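Local atomic coordinates of metallo-carboxypeptidase (Pseudomonas aeruginosa, PDB entry 4A39), a protein that binds zinc and, as a member of the M14 peptidase family, probably acts as a metallocarboxypeptidase that removes residues from the C-terminal ends of peptides. Residues P99-A104 with H108-P113; I194-R199 with L372-L377; R241-P246 with P252-V257. All coordinates share one frame; numbering follows the deposited sequence.

Interaction 1: residues P99-A104 with H108-P113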
loop_
_atom_site.group_PDB
_atom_site.type_symbol
_atom_site.label_atom_id
_atom_site.label_comp_id
_atom_site.label_asym_id
_atom_site.label_seq_id
_atom_site.Cartn_x
_atom_site.Cartn_y
_atom_site.Cartn_z
ATOM N N PRO A 99 -2.656 23.059 2.933
ATOM C CA PRO A 99 -2.477 23.415 4.344
ATOM C C PRO A 99 -3.493 22.705 5.236
ATOM O O PRO A 99 -4.703 22.816 5.024
ATOM C CB PRO A 99 -2.669 24.931 4.342
ATOM C CG PRO A 99 -2.131 25.328 3.006
ATOM C CD PRO A 99 -2.704 24.264 2.086
ATOM N N SER A 100 -2.998 21.984 6.236
ATOM C CA SER A 100 -3.872 21.248 7.143
ATOM C C SER A 100 -3.432 21.395 8.597
ATOM O O SER A 100 -2.248 21.585 8.876
ATOM C CB SER A 100 -3.874 19.763 6.764
ATOM O OG SER A 100 -4.128 19.596 5.379
ATOM N N GLN A 101 -4.395 21.317 9.513
ATOM C CA GLN A 101 -4.118 21.409 10.945
ATOM C C GLN A 101 -5.015 20.404 11.656
ATOM O O GLN A 101 -6.044 19.992 11.117
ATOM C CB GLN A 101 -4.431 22.805 11.489
ATOM C CG GLN A 101 -3.911 23.971 10.671
ATOM C CD GLN A 101 -4.790 24.283 9.477
ATOM O OE1 GLN A 101 -6.023 24.282 9.580
ATOM N NE2 GLN A 101 -4.165 24.572 8.343
ATOM N N TYR A 102 -4.630 20.023 12.871
ATOM C CA TYR A 102 -5.405 19.071 13.653
ATOM C C TYR A 102 -5.598 19.525 15.101
ATOM O O TYR A 102 -4.637 19.889 15.782
ATOM C CB TYR A 102 -4.715 17.698 13.640
ATOM C CG TYR A 102 -5.447 16.636 14.438
ATOM C CD1 TYR A 102 -6.698 16.174 14.036
ATOM C CD2 TYR A 102 -4.894 16.111 15.605
ATOM C CE1 TYR A 102 -7.387 15.210 14.781
ATOM C CE2 TYR A 102 -5.572 15.150 16.356
ATOM C CZ TYR A 102 -6.814 14.706 15.940
ATOM O OH TYR A 102 -7.484 13.757 16.683
ATOM N N ASP A 103 -6.847 19.515 15.558
ATOM C CA ASP A 103 -7.167 19.873 16.938
ATOM C C ASP A 103 -8.385 19.079 17.409
ATOM O O ASP A 103 -8.823 18.151 16.733
ATOM C CB ASP A 103 -7.410 21.383 17.088
ATOM C CG ASP A 103 -8.499 21.901 16.176
ATOM O OD1 ASP A 103 -9.462 21.155 15.911
ATOM O OD2 ASP A 103 -8.400 23.068 15.737
ATOM N N ALA A 104 -8.934 19.437 18.565
ATOM C CA ALA A 104 -10.076 18.716 19.113
ATOM C C ALA A 104 -11.303 18.724 18.209
ATOM O O ALA A 104 -12.170 17.857 18.334
ATOM C CB ALA A 104 -10.441 19.281 20.483
ATOM N N HIS A 108 -8.503 19.799 9.725
ATOM C CA HIS A 108 -8.917 20.950 8.936
ATOM C C HIS A 108 -7.939 21.177 7.791
ATOM O O HIS A 108 -6.740 20.965 7.942
ATOM C CB HIS A 108 -8.932 22.225 9.792
ATOM C CG HIS A 108 -9.679 22.088 11.082
ATOM N ND1 HIS A 108 -9.059 21.785 12.276
ATOM C CD2 HIS A 108 -10.999 22.204 11.361
ATOM C CE1 HIS A 108 -9.968 21.720 13.236
ATOM N NE2 HIS A 108 -11.152 21.969 12.706
ATOM N N PHE A 109 -8.459 21.592 6.640
ATOM C CA PHE A 109 -7.609 21.925 5.509
ATOM C C PHE A 109 -8.293 22.998 4.670
ATOM O O PHE A 109 -9.525 23.060 4.605
ATOM C CB PHE A 109 -7.213 20.676 4.688
ATOM C CG PHE A 109 -8.354 19.762 4.319
ATOM C CD1 PHE A 109 -9.042 19.931 3.119
ATOM C CD2 PHE A 109 -8.677 18.678 5.130
ATOM C CE1 PHE A 109 -10.032 19.026 2.728
ATOM C CE2 PHE A 109 -9.670 17.765 4.747
ATOM C CZ PHE A 109 -10.345 17.941 3.545
ATOM N N GLN A 110 -7.488 23.868 4.064
ATOM C CA GLN A 110 -8.020 24.966 3.270
ATOM C C GLN A 110 -7.475 25.043 1.850
ATOM O O GLN A 110 -6.335 24.655 1.575
ATOM C CB GLN A 110 -7.744 26.311 3.963
ATOM C CG GLN A 110 -8.171 26.407 5.431
ATOM C CD GLN A 110 -7.197 25.734 6.385
ATOM O OE1 GLN A 110 -5.985 25.921 6.289
ATOM N NE2 GLN A 110 -7.731 24.954 7.322
ATOM N N LEU A 111 -8.300 25.572 0.953
ATOM C CA LEU A 111 -7.922 25.740 -0.441
ATOM C C LEU A 111 -8.770 26.800 -1.118
ATOM O O LEU A 111 -9.981 26.867 -0.907
ATOM C CB LEU A 111 -8.096 24.425 -1.213
ATOM C CG LEU A 111 -7.854 24.502 -2.728
ATOM C CD1 LEU A 111 -6.370 24.731 -3.003
ATOM C CD2 LEU A 111 -8.318 23.214 -3.390
ATOM N N GLU A 112 -8.128 27.653 -1.911
ATOM C CA GLU A 112 -8.851 28.642 -2.700
ATOM C C GLU A 112 -8.687 28.016 -4.084
ATOM O O GLU A 112 -7.679 28.239 -4.761
ATOM C CB GLU A 112 -8.173 30.010 -2.658
ATOM C CG GLU A 112 -8.967 31.078 -3.394
ATOM C CD GLU A 112 -8.263 32.416 -3.443
ATOM O OE1 GLU A 112 -7.772 32.868 -2.391
ATOM O OE2 GLU A 112 -8.211 33.019 -4.536
ATOM N N PRO A 113 -9.669 27.202 -4.511
ATOM C CA PRO A 113 -9.634 26.522 -5.810
ATOM C C PRO A 113 -9.529 27.426 -7.041
ATOM O O PRO A 113 -10.201 28.441 -7.142
ATOM C CB PRO A 113 -10.918 25.693 -5.794
ATOM C CG PRO A 113 -11.860 26.559 -5.023
ATOM C CD PRO A 113 -10.994 27.054 -3.877
#

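Interaction 2: residues I194-R199 with L372-L377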
loop_
_atom_site.group_PDB
_atom_site.type_symbol
_atom_site.label_atom_id
_atom_site.label_comp_id
_atom_site.label_asym_id
_atom_site.label_seq_id
_atom_site.Cartn_x
_atom_site.Cartn_y
_atom_site.Cartn_z
ATOM N N ILE A 194 6.206 -3.392 -11.760
ATOM C CA ILE A 194 5.812 -3.994 -13.029
ATOM C C ILE A 194 6.250 -3.182 -14.246
ATOM O O ILE A 194 6.683 -3.750 -15.248
ATOM C CB ILE A 194 4.278 -4.237 -13.072
ATOM C CG1 ILE A 194 3.933 -5.490 -12.264
ATOM C CG2 ILE A 194 3.801 -4.426 -14.502
ATOM C CD1 ILE A 194 4.249 -5.393 -10.795
ATOM N N GLU A 195 6.153 -1.860 -14.170
ATOM C CA GLU A 195 6.553 -1.046 -15.307
ATOM C C GLU A 195 8.039 -1.172 -15.617
ATOM O O GLU A 195 8.443 -1.023 -16.770
ATOM C CB GLU A 195 6.192 0.422 -15.081
ATOM C CG GLU A 195 4.706 0.654 -14.917
ATOM C CD GLU A 195 4.307 2.095 -15.152
ATOM O OE1 GLU A 195 5.112 2.999 -14.839
ATOM O OE2 GLU A 195 3.179 2.321 -15.639
ATOM N N ARG A 196 8.857 -1.444 -14.604
ATOM C CA ARG A 196 10.290 -1.585 -14.848
ATOM C C ARG A 196 10.575 -2.798 -15.728
ATOM O O ARG A 196 11.564 -2.820 -16.466
ATOM C CB ARG A 196 11.075 -1.715 -13.538
ATOM C CG ARG A 196 12.552 -1.992 -13.792
ATOM C CD ARG A 196 13.431 -1.878 -12.562
ATOM N NE ARG A 196 14.813 -2.200 -12.905
ATOM C CZ ARG A 196 15.838 -2.151 -12.062
ATOM N NH1 ARG A 196 15.655 -1.784 -10.801
ATOM N NH2 ARG A 196 17.054 -2.469 -12.485
ATOM N N LEU A 197 9.707 -3.800 -15.652
ATOM C CA LEU A 197 9.861 -5.022 -16.443
ATOM C C LEU A 197 9.761 -4.774 -17.949
ATOM O O LEU A 197 10.190 -5.606 -18.752
ATOM C CB LEU A 197 8.807 -6.053 -16.027
ATOM C CG LEU A 197 9.116 -6.946 -14.823
ATOM C CD1 LEU A 197 10.211 -7.934 -15.196
ATOM C CD2 LEU A 197 9.527 -6.104 -13.637
ATOM N N GLN A 198 9.199 -3.629 -18.326
ATOM C CA GLN A 198 9.044 -3.274 -19.737
ATOM C C GLN A 198 10.367 -2.907 -20.402
ATOM O O GLN A 198 10.498 -2.989 -21.624
ATOM C CB GLN A 198 8.078 -2.094 -19.882
ATOM C CG GLN A 198 6.665 -2.377 -19.420
ATOM C CD GLN A 198 5.759 -1.167 -19.554
ATOM O OE1 GLN A 198 5.943 -0.156 -18.872
ATOM N NE2 GLN A 198 4.778 -1.262 -20.441
ATOM N N ARG A 199 11.342 -2.496 -19.599
ATOM C CA ARG A 199 12.650 -2.101 -20.119
ATOM C C ARG A 199 13.308 -3.169 -20.989
ATOM O O ARG A 199 13.453 -4.318 -20.578
ATOM C CB ARG A 199 13.587 -1.740 -18.965
ATOM C CG ARG A 199 13.205 -0.464 -18.241
ATOM C CD ARG A 199 14.139 -0.192 -17.073
ATOM N NE ARG A 199 15.539 -0.143 -17.489
ATOM C CZ ARG A 199 16.557 0.108 -16.670
ATOM N NH1 ARG A 199 16.334 0.339 -15.382
ATOM N NH2 ARG A 199 17.799 0.120 -17.137
ATOM N N LEU A 372 10.171 3.506 -5.482
ATOM C CA LEU A 372 10.643 2.609 -4.435
ATOM C C LEU A 372 10.513 1.167 -4.920
ATOM O O LEU A 372 11.369 0.324 -4.634
ATOM C CB LEU A 372 9.843 2.808 -3.143
ATOM C CG LEU A 372 10.290 1.957 -1.947
ATOM C CD1 LEU A 372 11.677 2.384 -1.479
ATOM C CD2 LEU A 372 9.282 2.119 -0.815
ATOM N N GLY A 373 9.450 0.886 -5.669
ATOM C CA GLY A 373 9.259 -0.458 -6.187
ATOM C C GLY A 373 10.407 -0.833 -7.106
ATOM O O GLY A 373 10.905 -1.962 -7.087
ATOM N N GLN A 374 10.838 0.122 -7.918
ATOM C CA GLN A 374 11.935 -0.128 -8.837
ATOM C C GLN A 374 13.264 -0.274 -8.095
ATOM O O GLN A 374 14.111 -1.077 -8.491
ATOM C CB GLN A 374 12.006 0.998 -9.871
ATOM C CG GLN A 374 10.748 1.076 -10.726
ATOM C CD GLN A 374 10.803 2.176 -11.763
ATOM O OE1 GLN A 374 10.941 3.352 -11.429
ATOM N NE2 GLN A 374 10.690 1.800 -13.032
ATOM N N ASP A 375 13.449 0.485 -7.016
ATOM C CA ASP A 375 14.695 0.393 -6.263
ATOM C C ASP A 375 14.753 -0.910 -5.476
ATOM O O ASP A 375 15.834 -1.438 -5.213
ATOM C CB ASP A 375 14.866 1.597 -5.328
ATOM C CG ASP A 375 15.109 2.892 -6.087
ATOM O OD1 ASP A 375 15.733 2.839 -7.172
ATOM O OD2 ASP A 375 14.697 3.963 -5.597
ATOM N N VAL A 376 13.590 -1.430 -5.100
ATOM C CA VAL A 376 13.548 -2.695 -4.383
ATOM C C VAL A 376 14.015 -3.795 -5.339
ATOM O O VAL A 376 14.719 -4.722 -4.938
ATOM C CB VAL A 376 12.119 -3.006 -3.875
ATOM C CG1 VAL A 376 11.999 -4.480 -3.507
ATOM C CG2 VAL A 376 11.807 -2.147 -2.653
ATOM N N LEU A 377 13.631 -3.690 -6.608
ATOM C CA LEU A 377 14.047 -4.680 -7.593
ATOM C C LEU A 377 15.566 -4.667 -7.711
ATOM O O LEU A 377 16.190 -5.719 -7.827
ATOM C CB LEU A 377 13.404 -4.402 -8.956
ATOM C CG LEU A 377 11.939 -4.830 -9.090
ATOM C CD1 LEU A 377 11.400 -4.436 -10.457
ATOM C CD2 LEU A 377 11.836 -6.335 -8.896
#

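Interaction 3: residues R241-P246 with P252-V257. With GEM ((2-guanidinoethylmercapto)succinic acid), chain D.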
loop_
_atom_site.group_PDB
_atom_site.type_symbol
_atom_site.label_atom_id
_atom_site.label_comp_id
_atom_site.label_asym_id
_atom_site.label_seq_id
_atom_site.Cartn_x
_atom_site.Cartn_y
_atom_site.Cartn_z
ATOM N N ARG A 241 -4.331 -10.230 9.780
ATOM C CA ARG A 241 -4.458 -10.866 11.087
ATOM C C ARG A 241 -5.103 -12.230 10.829
ATOM O O ARG A 241 -5.516 -12.919 11.760
ATOM C CB ARG A 241 -5.356 -10.048 12.023
ATOM C CG ARG A 241 -4.787 -8.699 12.433
ATOM C CD ARG A 241 -3.549 -8.847 13.301
ATOM N NE ARG A 241 -3.053 -7.541 13.726
ATOM C CZ ARG A 241 -2.415 -6.690 12.928
ATOM N NH1 ARG A 241 -2.181 -7.007 11.660
ATOM N NH2 ARG A 241 -2.033 -5.505 13.389
ATOM N N ALA A 242 -5.179 -12.613 9.553
ATOM C CA ALA A 242 -5.806 -13.879 9.173
ATOM C C ALA A 242 -4.849 -14.929 8.630
ATOM O O ALA A 242 -5.287 -15.937 8.078
ATOM C CB ALA A 242 -6.901 -13.620 8.143
ATOM N N TRP A 243 -3.548 -14.725 8.798
ATOM C CA TRP A 243 -2.604 -15.689 8.255
ATOM C C TRP A 243 -2.385 -16.954 9.073
ATOM O O TRP A 243 -1.953 -17.974 8.539
ATOM C CB TRP A 243 -1.281 -14.993 7.948
ATOM C CG TRP A 243 -1.443 -14.034 6.810
ATOM C CD1 TRP A 243 -2.118 -12.845 6.830
ATOM C CD2 TRP A 243 -1.007 -14.224 5.457
ATOM N NE1 TRP A 243 -2.132 -12.285 5.575
ATOM C CE2 TRP A 243 -1.458 -13.109 4.713
ATOM C CE3 TRP A 243 -0.281 -15.226 4.801
ATOM C CZ2 TRP A 243 -1.208 -12.969 3.346
ATOM C CZ3 TRP A 243 -0.032 -15.087 3.438
ATOM C CH2 TRP A 243 -0.495 -13.967 2.726
ATOM N N LEU A 244 -2.696 -16.904 10.361
ATOM C CA LEU A 244 -2.528 -18.083 11.193
ATOM C C LEU A 244 -3.725 -19.011 10.993
ATOM O O LEU A 244 -3.589 -20.235 11.032
ATOM C CB LEU A 244 -2.411 -17.679 12.666
ATOM C CG LEU A 244 -2.007 -18.769 13.658
ATOM C CD1 LEU A 244 -0.675 -19.389 13.239
ATOM C CD2 LEU A 244 -1.904 -18.160 15.051
ATOM N N GLU A 245 -4.895 -18.422 10.763
ATOM C CA GLU A 245 -6.120 -19.192 10.567
ATOM C C GLU A 245 -7.008 -18.593 9.471
ATOM O O GLU A 245 -8.071 -18.028 9.753
ATOM C CB GLU A 245 -6.898 -19.263 11.884
ATOM C CG GLU A 245 -6.100 -19.860 13.032
ATOM C CD GLU A 245 -6.813 -19.757 14.365
ATOM O OE1 GLU A 245 -7.105 -18.624 14.801
ATOM O OE2 GLU A 245 -7.077 -20.811 14.983
ATOM N N PRO A 246 -6.584 -18.718 8.202
ATOM C CA PRO A 246 -7.344 -18.188 7.068
ATOM C C PRO A 246 -8.636 -18.958 6.813
ATOM O O PRO A 246 -8.785 -20.105 7.237
ATOM C CB PRO A 246 -6.355 -18.295 5.911
ATOM C CG PRO A 246 -5.574 -19.510 6.261
ATOM C CD PRO A 246 -5.327 -19.335 7.744
ATOM N N PRO A 252 -11.041 -15.229 1.958
ATOM C CA PRO A 252 -10.661 -15.912 0.717
ATOM C C PRO A 252 -9.424 -15.341 0.037
ATOM O O PRO A 252 -8.683 -16.062 -0.634
ATOM C CB PRO A 252 -11.917 -15.786 -0.145
ATOM C CG PRO A 252 -12.526 -14.494 0.336
ATOM C CD PRO A 252 -12.373 -14.610 1.826
ATOM N N GLU A 253 -9.211 -14.040 0.206
ATOM C CA GLU A 253 -8.062 -13.377 -0.395
ATOM C C GLU A 253 -6.758 -13.972 0.139
ATOM O O GLU A 253 -5.820 -14.225 -0.617
ATOM C CB GLU A 253 -8.116 -11.877 -0.098
ATOM C CG GLU A 253 -9.351 -11.181 -0.667
ATOM C CD GLU A 253 -10.544 -11.146 0.287
ATOM O OE1 GLU A 253 -10.504 -11.784 1.365
ATOM O OE2 GLU A 253 -11.535 -10.468 -0.053
ATOM N N VAL A 254 -6.705 -14.197 1.447
ATOM C CA VAL A 254 -5.515 -14.759 2.077
ATOM C C VAL A 254 -5.449 -16.271 1.868
ATOM O O VAL A 254 -4.371 -16.832 1.656
ATOM C CB VAL A 254 -5.495 -14.422 3.587
ATOM C CG1 VAL A 254 -4.407 -15.217 4.298
ATOM C CG2 VAL A 254 -5.244 -12.924 3.764
ATOM N N TRP A 255 -6.604 -16.927 1.920
ATOM C CA TRP A 255 -6.675 -18.373 1.717
ATOM C C TRP A 255 -6.080 -18.729 0.353
ATOM O O TRP A 255 -5.346 -19.714 0.212
ATOM C CB TRP A 255 -8.136 -18.833 1.800
ATOM C CG TRP A 255 -8.331 -20.298 1.559
ATOM C CD1 TRP A 255 -8.484 -20.920 0.352
ATOM C CD2 TRP A 255 -8.362 -21.327 2.550
ATOM N NE1 TRP A 255 -8.609 -22.277 0.532
ATOM C CE2 TRP A 255 -8.538 -22.555 1.873
ATOM C CE3 TRP A 255 -8.259 -21.333 3.947
ATOM C CZ2 TRP A 255 -8.611 -23.778 2.546
ATOM C CZ3 TRP A 255 -8.333 -22.551 4.617
ATOM C CH2 TRP A 255 -8.506 -23.757 3.915
ATOM N N PHE A 256 -6.403 -17.912 -0.642
ATOM C CA PHE A 256 -5.918 -18.088 -2.006
ATOM C C PHE A 256 -4.397 -18.042 -2.074
ATOM O O PHE A 256 -3.760 -18.961 -2.590
ATOM C CB PHE A 256 -6.503 -16.990 -2.905
ATOM C CG PHE A 256 -5.800 -16.840 -4.229
ATOM C CD1 PHE A 256 -5.751 -17.894 -5.136
ATOM C CD2 PHE A 256 -5.199 -15.632 -4.575
ATOM C CE1 PHE A 256 -5.112 -17.746 -6.373
ATOM C CE2 PHE A 256 -4.562 -15.476 -5.803
ATOM C CZ PHE A 256 -4.519 -16.536 -6.704
ATOM N N VAL A 257 -3.814 -16.971 -1.552
ATOM C CA VAL A 257 -2.364 -16.824 -1.594
ATOM C C VAL A 257 -1.630 -17.944 -0.872
ATOM O O VAL A 257 -0.636 -18.460 -1.384
ATOM C CB VAL A 257 -1.925 -15.459 -1.023
ATOM C CG1 VAL A 257 -0.405 -15.345 -1.040
ATOM C CG2 VAL A 257 -2.542 -14.342 -1.854
HETATM C C8 GEM D . 1.076 -3.669 10.176
HETATM S S7 GEM D . 1.890 -4.529 8.781
HETATM C C6 GEM D . 3.379 -5.187 9.616
HETATM C C5 GEM D . 3.872 -4.346 10.797
HETATM N N3 GEM D . 2.951 -4.467 11.935
HETATM C C1 GEM D . 3.369 -5.046 13.059
HETATM N N4 GEM D . 4.611 -5.518 13.131
HETATM N N2 GEM D . 2.555 -5.164 14.103
HETATM C C9 GEM D . -0.331 -4.214 10.429
HETATM O O14 GEM D . -0.699 -5.207 9.761
HETATM O O15 GEM D . -1.013 -3.624 11.291
HETATM C C10 GEM D . 1.035 -2.158 9.938
HETATM C C11 GEM D . 0.224 -1.797 8.691
HETATM O O12 GEM D . 0.769 -1.055 7.844
HETATM O O13 GEM D . -0.934 -2.259 8.619
#

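Interaction 1: residues P99-A104 with H108-P113
Gln101 and His108 form the hydrogen-bonded pair of an antiparallel beta hairpin in the N-terminal, all-beta part of the protein, where strands 96-103 and 106-111 run side by side within a mixed sheet. The antiparallel assignment rests on an angle of 156° between the strand segments and on two reciprocal backbone bonds, Gln101 N to His108 O (2.8 Å) and His108 N to Gln101 O (2.8 Å). One step further from the turn, Ser100 and Phe109 make the non-hydrogen-bonded pair, with their CA atoms 4.1 Å apart, and both flanking carbonyls are approached by CA-H groups: Phe109 CA lies 3.1 Å from Pro99 O. That same oxygen also accepts the bond from Gln110 N, which prolongs the pairing toward Pro99.

The two sheet faces differ in character. On the face of Ser100 and Phe109, the serine OG sits 3.3 Å from Phe109 CB but hydrogen-bonds with Val98 O and Ala86 N, while the phenylalanine ring leads away from Ser100 to meet Phe67 and Phe120. The other face carries Gln101, His108 and Gln110. His108 NE2 is held by Asp105 OD2 in the turn, and Asp103 OD1 bonds to Asp105 N, so the tight connection is tied to both strands.

Gln101 and Gln110 reach for each other diagonally across this face. Their chains have almost the same shape, each bent at chi2 (about 80°), and bring the amides together nearly coplanar, 24° apart. The result is a closed, two-bond amide pair in which each group is both donor and acceptor and its rotation is fixed: Gln110 NE2 meets an in-plane lone pair of Gln101 OE1 at 2.9 Å, and Gln101 NE2 meets one of Gln110 OE1 at 3.1 Å.

Interaction 2: residues I194-R199 with L372-L377
Arg196 and Leu377 make the buried, apolar side of a helix-helix contact in the alpha/beta fold of the peptidase, where the last part of helix 185-196 and the turn after it meet helix 366-383. The two side chains slide past each other in opposite directions, Arg196 CD reaching 3.9 Å from Leu377 CD1. The same methyl is met by Leu197 CD2 at 4.1 Å, the two leucines crossing at about a right angle; Met205 of helix 203-211 also packs on Arg196 and Leu377.

On the more exposed side lies Gln374, itself partly exposed. Arg196 CB approaches its amide nearly in the amide plane, at the NE2 end, 3.6 Å away.

The arginine's polar end is nonetheless well supplied in this buried setting. Its chain is extended from CG to NE, with chi1 at 175°, which carries the guanidinium past Leu377 to the carbonyl of Gln374. There NE pairs with Asp202 and NH2 with Glu204, both in salt bridges, and NH1 bonds to Ser378 OG. Across the contact NH1 adds only a weak, bent bond, 2.9 Å to Gln374 O with an N-H...O angle of 128°.

Interaction 3: residues R241-P246 with P252-V257
Trp243 and Val254 meet because of how each is turned about chi1: at -68° the tryptophan CG stands anti to the carbonyl carbon and its indole swings toward helix 252-264, while at 169° Val254 CG1 stands anti to its own backbone N and faces the indole. The contact joins an active-site loop of the zinc carboxypeptidase fold to the first turns of that helix. Its centre is a CH-pi contact: Val254 CG1 lies 3.7 Å from the centroid of the five-membered ring of Trp243, only 14° off the ring normal. Val257 CG1 comes to the indole edge instead, 4.0 Å from CH2.

Pro246 packs beside it, with CB 4.0 Å from Val254 CG1; its carbonyl O lies at the edge of the Trp255 ring, 3.6 Å from CE3. The indole is further fixed by Trp243 NE1 bonding to Gln179 OE1, and its side chain is about 7 Å from that of the zinc ligand His273.

At the start of 241-246, Arg241 makes no contact with the helix segment and extends into the ligand pocket, next to Asn240 and Arg231, which also bind the inhibitor. As in other M14 enzymes, this site probably receives a substrate's terminal carboxylate. The guanidinium grips one of the ligand's two carboxylates, that of C9, edge-on with two nearly straight hydrogen bonds, NH1 to O14 and NH2 to O15 of (2-guanidinoethylmercapto)succinic acid, both 3.0 Å.

In the fold
Interaction 1 belongs to the N-terminal beta domain, interaction 3 to the zinc carboxypeptidase region. They lie on opposite sides of the chain's centre, with centres 39 Å apart. Along the chain, interaction 1 closes before the others open, whereas interaction 3 is nested inside the long loop that interaction 2 closes by bringing helix 366-383 back to helix 185-196. Interactions 2 and 3 both lie in the peptidase fold, among helices and loops beside its mixed sheet, yet remain 27 Å apart between centres, about 14 Å between nearest atoms. None of the three touches another. Of them, only interaction 3 contains a residue of the ligand pocket; the other two lie away from it.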